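Local structure of uroporphyrinogen III synthase (Thermus thermophilus, 1WCW) at residues A134-Y139 / P144-A149; F197-A202 / W232-F237. The protein probably catalyses the closure of the linear tetrapyrrole hydroxymethylbilane, with inversion of its last ring, to give uroporphyrinogen III. All coordinates share one frame; numbering follows the deposited sequence.

Interaction 1 of 2, residues A134-Y139 / P144-A149; sequences AALQLY and PLLENA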
# COMPACT_ATOMS: atom_id res chain seq x y z
N ALA A 134 12.08 1.10 19.12
CA ALA A 134 11.90 1.22 17.66
C ALA A 134 10.49 1.76 17.42
O ALA A 134 9.49 1.10 17.71
CB ALA A 134 12.07 -0.14 16.95
N ALA A 135 10.42 2.92 16.80
CA ALA A 135 9.15 3.54 16.44
C ALA A 135 8.79 3.03 15.06
O ALA A 135 9.63 3.06 14.14
CB ALA A 135 9.32 5.03 16.40
N LEU A 136 7.58 2.52 14.90
CA LEU A 136 7.14 1.95 13.65
C LEU A 136 5.91 2.72 13.18
O LEU A 136 4.87 2.71 13.87
CB LEU A 136 6.82 0.45 13.88
CG LEU A 136 6.14 -0.25 12.73
CD1 LEU A 136 6.98 -0.28 11.49
CD2 LEU A 136 5.88 -1.64 13.16
N GLN A 137 5.98 3.34 12.03
CA GLN A 137 4.83 4.05 11.49
C GLN A 137 4.00 3.07 10.67
O GLN A 137 4.52 2.42 9.74
CB GLN A 137 5.33 5.17 10.60
CG GLN A 137 4.22 5.93 9.84
CD GLN A 137 4.05 5.41 8.41
OE1 GLN A 137 2.92 5.09 7.97
NE2 GLN A 137 5.10 5.36 7.70
N LEU A 138 2.72 2.94 11.01
CA LEU A 138 1.73 2.03 10.40
C LEU A 138 0.66 2.83 9.68
O LEU A 138 0.60 4.08 9.71
CB LEU A 138 1.10 1.29 11.55
CG LEU A 138 2.07 0.48 12.40
CD1 LEU A 138 1.38 -0.00 13.70
CD2 LEU A 138 2.59 -0.71 11.55
N TYR A 139 -0.17 2.09 8.96
CA TYR A 139 -1.23 2.66 8.15
C TYR A 139 -2.54 1.87 8.26
O TYR A 139 -3.36 1.91 7.36
CB TYR A 139 -0.80 2.78 6.72
CG TYR A 139 -0.21 1.53 6.17
CD1 TYR A 139 -1.01 0.52 5.59
CD2 TYR A 139 1.19 1.33 6.19
CE1 TYR A 139 -0.43 -0.67 5.03
CE2 TYR A 139 1.76 0.20 5.66
CZ TYR A 139 0.94 -0.81 5.07
OH TYR A 139 1.47 -1.90 4.50
N PRO A 144 2.75 -7.99 11.00
CA PRO A 144 3.37 -8.90 11.96
C PRO A 144 4.79 -9.36 11.72
O PRO A 144 5.53 -9.58 12.68
CB PRO A 144 2.37 -10.07 12.02
CG PRO A 144 1.82 -10.10 10.64
CD PRO A 144 1.61 -8.60 10.31
N LEU A 145 5.17 -9.49 10.46
CA LEU A 145 6.54 -9.91 10.19
C LEU A 145 7.50 -8.85 10.71
O LEU A 145 8.50 -9.15 11.42
CB LEU A 145 6.69 -10.17 8.69
CG LEU A 145 8.02 -10.74 8.24
CD1 LEU A 145 7.87 -11.29 6.82
CD2 LEU A 145 9.03 -9.68 8.27
N LEU A 146 7.19 -7.58 10.47
CA LEU A 146 8.03 -6.49 10.90
C LEU A 146 8.00 -6.35 12.37
O LEU A 146 9.04 -6.14 13.01
CB LEU A 146 7.56 -5.21 10.22
CG LEU A 146 8.53 -4.20 9.67
CD1 LEU A 146 9.69 -4.92 8.93
CD2 LEU A 146 7.78 -3.30 8.66
N GLU A 147 6.79 -6.39 12.97
CA GLU A 147 6.69 -6.22 14.39
C GLU A 147 7.41 -7.26 15.19
O GLU A 147 8.11 -6.97 16.15
CB GLU A 147 5.23 -6.15 14.84
CG GLU A 147 4.70 -4.79 14.49
CD GLU A 147 3.65 -4.25 15.47
OE1 GLU A 147 3.77 -4.35 16.72
OE2 GLU A 147 2.68 -3.66 14.99
N ASN A 148 7.31 -8.49 14.72
CA ASN A 148 7.98 -9.57 15.38
C ASN A 148 9.50 -9.46 15.15
O ASN A 148 10.30 -9.69 16.10
CB ASN A 148 7.43 -10.89 14.86
CG ASN A 148 6.08 -11.20 15.46
OD1 ASN A 148 5.94 -11.25 16.68
ND2 ASN A 148 5.08 -11.41 14.62
N ALA A 149 9.92 -9.11 13.93
CA ALA A 149 11.37 -8.96 13.72
C ALA A 149 11.97 -7.84 14.59
O ALA A 149 13.07 -8.00 15.15
CB ALA A 149 11.65 -8.69 12.28

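Interaction 2 of 2, residues F197-A202 / W232-F237; sequences FLFEGA and WGVKPF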
# COMPACT_ATOMS: atom_id res chain seq x y z
N PHE A 197 -7.17 -6.72 0.64
CA PHE A 197 -8.54 -6.48 1.09
C PHE A 197 -9.54 -7.28 0.29
O PHE A 197 -10.51 -7.81 0.85
CB PHE A 197 -8.89 -4.99 0.98
CG PHE A 197 -8.26 -4.10 2.06
CD1 PHE A 197 -8.14 -2.74 1.81
CD2 PHE A 197 -7.85 -4.55 3.25
CE1 PHE A 197 -7.62 -1.86 2.80
CE2 PHE A 197 -7.33 -3.62 4.23
CZ PHE A 197 -7.24 -2.30 3.97
N LEU A 198 -9.37 -7.35 -1.05
CA LEU A 198 -10.31 -8.15 -1.84
C LEU A 198 -10.30 -9.59 -1.42
O LEU A 198 -11.39 -10.17 -1.19
CB LEU A 198 -9.90 -7.98 -3.31
CG LEU A 198 -10.75 -8.82 -4.25
CD1 LEU A 198 -12.25 -8.45 -4.20
CD2 LEU A 198 -10.27 -8.62 -5.69
N PHE A 199 -9.13 -10.22 -1.33
CA PHE A 199 -9.13 -11.63 -0.96
C PHE A 199 -9.48 -11.85 0.47
O PHE A 199 -10.15 -12.90 0.73
CB PHE A 199 -7.75 -12.24 -1.26
CG PHE A 199 -7.63 -12.76 -2.67
CD1 PHE A 199 -7.16 -11.99 -3.70
CD2 PHE A 199 -8.12 -14.03 -2.96
CE1 PHE A 199 -7.16 -12.48 -5.01
CE2 PHE A 199 -8.13 -14.53 -4.28
CZ PHE A 199 -7.66 -13.77 -5.27
N GLU A 200 -9.17 -10.95 1.39
CA GLU A 200 -9.55 -11.18 2.81
C GLU A 200 -11.03 -10.96 2.97
O GLU A 200 -11.59 -11.54 3.96
CB GLU A 200 -8.78 -10.28 3.78
CG GLU A 200 -7.28 -10.59 3.85
CD GLU A 200 -6.51 -9.62 4.72
OE1 GLU A 200 -7.17 -8.80 5.37
OE2 GLU A 200 -5.29 -9.63 4.74
N GLY A 201 -11.67 -10.18 2.12
CA GLY A 201 -13.08 -9.90 2.27
C GLY A 201 -14.02 -10.66 1.37
O GLY A 201 -15.25 -10.43 1.49
N ALA A 202 -13.53 -11.51 0.48
CA ALA A 202 -14.42 -12.26 -0.42
C ALA A 202 -15.24 -13.34 0.29
O ALA A 202 -14.77 -13.96 1.24
CB ALA A 202 -13.60 -12.94 -1.51
N TRP A 232 -1.64 -14.98 -3.40
CA TRP A 232 -2.99 -15.53 -3.31
C TRP A 232 -3.25 -16.52 -4.42
O TRP A 232 -4.39 -16.94 -4.58
CB TRP A 232 -4.05 -14.43 -3.29
CG TRP A 232 -4.13 -13.73 -1.98
CD1 TRP A 232 -3.50 -12.54 -1.57
CD2 TRP A 232 -4.91 -14.15 -0.84
NE1 TRP A 232 -3.85 -12.22 -0.30
CE2 TRP A 232 -4.70 -13.19 0.19
CE3 TRP A 232 -5.75 -15.24 -0.57
CZ2 TRP A 232 -5.32 -13.26 1.45
CZ3 TRP A 232 -6.39 -15.31 0.68
CH2 TRP A 232 -6.16 -14.33 1.68
N GLY A 233 -2.23 -16.88 -5.20
CA GLY A 233 -2.45 -17.86 -6.25
C GLY A 233 -2.95 -17.30 -7.56
O GLY A 233 -3.48 -18.03 -8.39
N VAL A 234 -2.81 -15.98 -7.79
CA VAL A 234 -3.22 -15.37 -9.03
C VAL A 234 -2.05 -14.80 -9.79
O VAL A 234 -1.20 -14.12 -9.17
CB VAL A 234 -4.23 -14.24 -8.76
CG1 VAL A 234 -4.52 -13.47 -10.07
CG2 VAL A 234 -5.51 -14.84 -8.16
N LYS A 235 -1.87 -15.15 -11.05
CA LYS A 235 -0.79 -14.57 -11.80
C LYS A 235 -1.31 -13.36 -12.61
O LYS A 235 -2.21 -13.52 -13.45
CB LYS A 235 -0.25 -15.63 -12.80
CG LYS A 235 0.92 -15.12 -13.64
CD LYS A 235 1.26 -16.15 -14.70
CE LYS A 235 2.22 -15.63 -15.72
NZ LYS A 235 1.55 -14.69 -16.64
N PRO A 236 -0.79 -12.16 -12.40
CA PRO A 236 -1.27 -10.99 -13.17
C PRO A 236 -1.07 -11.22 -14.64
O PRO A 236 -0.01 -11.79 -15.07
CB PRO A 236 -0.41 -9.85 -12.74
CG PRO A 236 0.26 -10.31 -11.49
CD PRO A 236 0.28 -11.80 -11.46
N PHE A 237 -2.01 -10.77 -15.46
CA PHE A 237 -1.86 -10.88 -16.88
C PHE A 237 -0.84 -9.81 -17.30
O PHE A 237 -0.07 -10.01 -18.28
CB PHE A 237 -3.23 -10.56 -17.56
CG PHE A 237 -3.17 -10.57 -19.06
CD1 PHE A 237 -3.14 -11.77 -19.74
CD2 PHE A 237 -3.13 -9.36 -19.77
CE1 PHE A 237 -3.08 -11.79 -21.14
CE2 PHE A 237 -3.06 -9.36 -21.18
CZ PHE A 237 -3.03 -10.59 -21.84

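Interaction 1 of 2, residues A134-Y139 / P144-A149
Leu136 and Leu138 meet Leu146 and Glu147 inside a beta-alpha-beta unit of the mixed-sheet domain: strand 132-137 leads through a short loop into helix 144-152, which packs on the sheet before the chain returns as strand 155-167. The backbones stay well apart, with Leu136 CA and Glu147 CA 8.2 Å from each other, and side chains fill the gap.

The purely apolar part is a leucine pair. The CB of Leu136 points toward the helix, and with CG anti to the backbone N (chi1 171°) both methyls come to lie against it and divide the work. CD1 faces Leu146 CD2 at 4.2 Å. Leu64 of the neighbouring strand 62-65 touches both leucines, while Leu146 also reaches Ser120 and Leu123 of helix 120-123, so the pair belongs to a wider apolar layer between sheet and helices.

The second kind of contact uses the aliphatic stem of an acid. Leu136 CD2 lies against Glu147 CG at 3.6 Å, the shortest approach between the segments, with Glu147 CD a little farther from the same methyl. The glutamate's CB does not point straight at the strand; the bend at chi2 (-147°) helps bring its end nearer. Leu138, one step past the strand, comes across this chain at about a right angle, its CD1 4.1 Å from Glu147 OE2. That is only a loose meeting of methyl and carboxylate oxygen, at the partly exposed margin of the contact.

Polar bonds serve each segment separately. Gln137 O accepts from Thr66 OG1. In the helix, Pro144 O receives the backbone Asn148 N at 2.9 Å and, more weakly, Asn148 ND2, at 2.7 Å but with an N-H...O angle of only 121°.

Interaction 2 of 2, residues F197-A202 / W232-F237
Trp232 and Phe199 lie one over the other where helix 223-231 ends in a Schellman motif and faces helix 192-201, in the parallel-sheet alpha/beta domain. The Phe199 ring and the five-membered ring of Trp232 form an offset stack, their centroids 4.6 Å apart and planes 16° from parallel. The side chains run in opposite directions, making the overlap reciprocal: Phe199 CB sits 3.4 Å from the centroid of the indole six-membered ring, and Trp232 CB sits 3.8 Å from the centroid of the phenyl ring, each as a CH-pi contact over a face. Trp232 has CG anti to its carbonyl carbon (chi1 -76°) and its ring nearly square to the CA-CB-CG plane (chi2 95°), which lays the indole almost parallel to the phenyl ring. Its NE1 hydrogen-bonds to Glu196 OE2, on the same helix as Phe199, and together with the stack this should hold the ring's rotation. Past the stack, Glu200 CG approaches Trp232 CZ2 at 4.1 Å, while its OE2 makes a salt bridge with Lys141.

Gly233, with positive phi, is the C-prime residue of the Schellman turn: its N reaches Arg230 O, and Val234 N reaches Leu229 O.

Val234 then points back toward helix 192-201. Its CG2, anti to the carbonyl carbon, meets Phe199 CZ at 3.8 Å, so Phe199 is touched at both its stem and its far end by this one loop. The Asn213 amide holds the loop from helix 205-214, its ND2 bonding to Gly233 O and its OD1 accepting from Lys235 N.

Overall arrangement
Interactions 1 and 2 lie in different domains, 24 Å apart between centres, and share no helix or strand: interaction 1 belongs to the mixed sheet, interaction 2 to the helices and loop beside the parallel sheet. The first is a buried strand-to-helix contact close in sequence, carried by leucine methyls and a glutamate stem. The second, only partly buried, joins segments 30 residues apart through aromatic faces. Their nearest atoms stay about 7 Å apart, yet Lys141, in the loop between 134-139 and 144-149, forms the salt bridge with Glu200, a polar link from the loop of the one contact to the helix of the other.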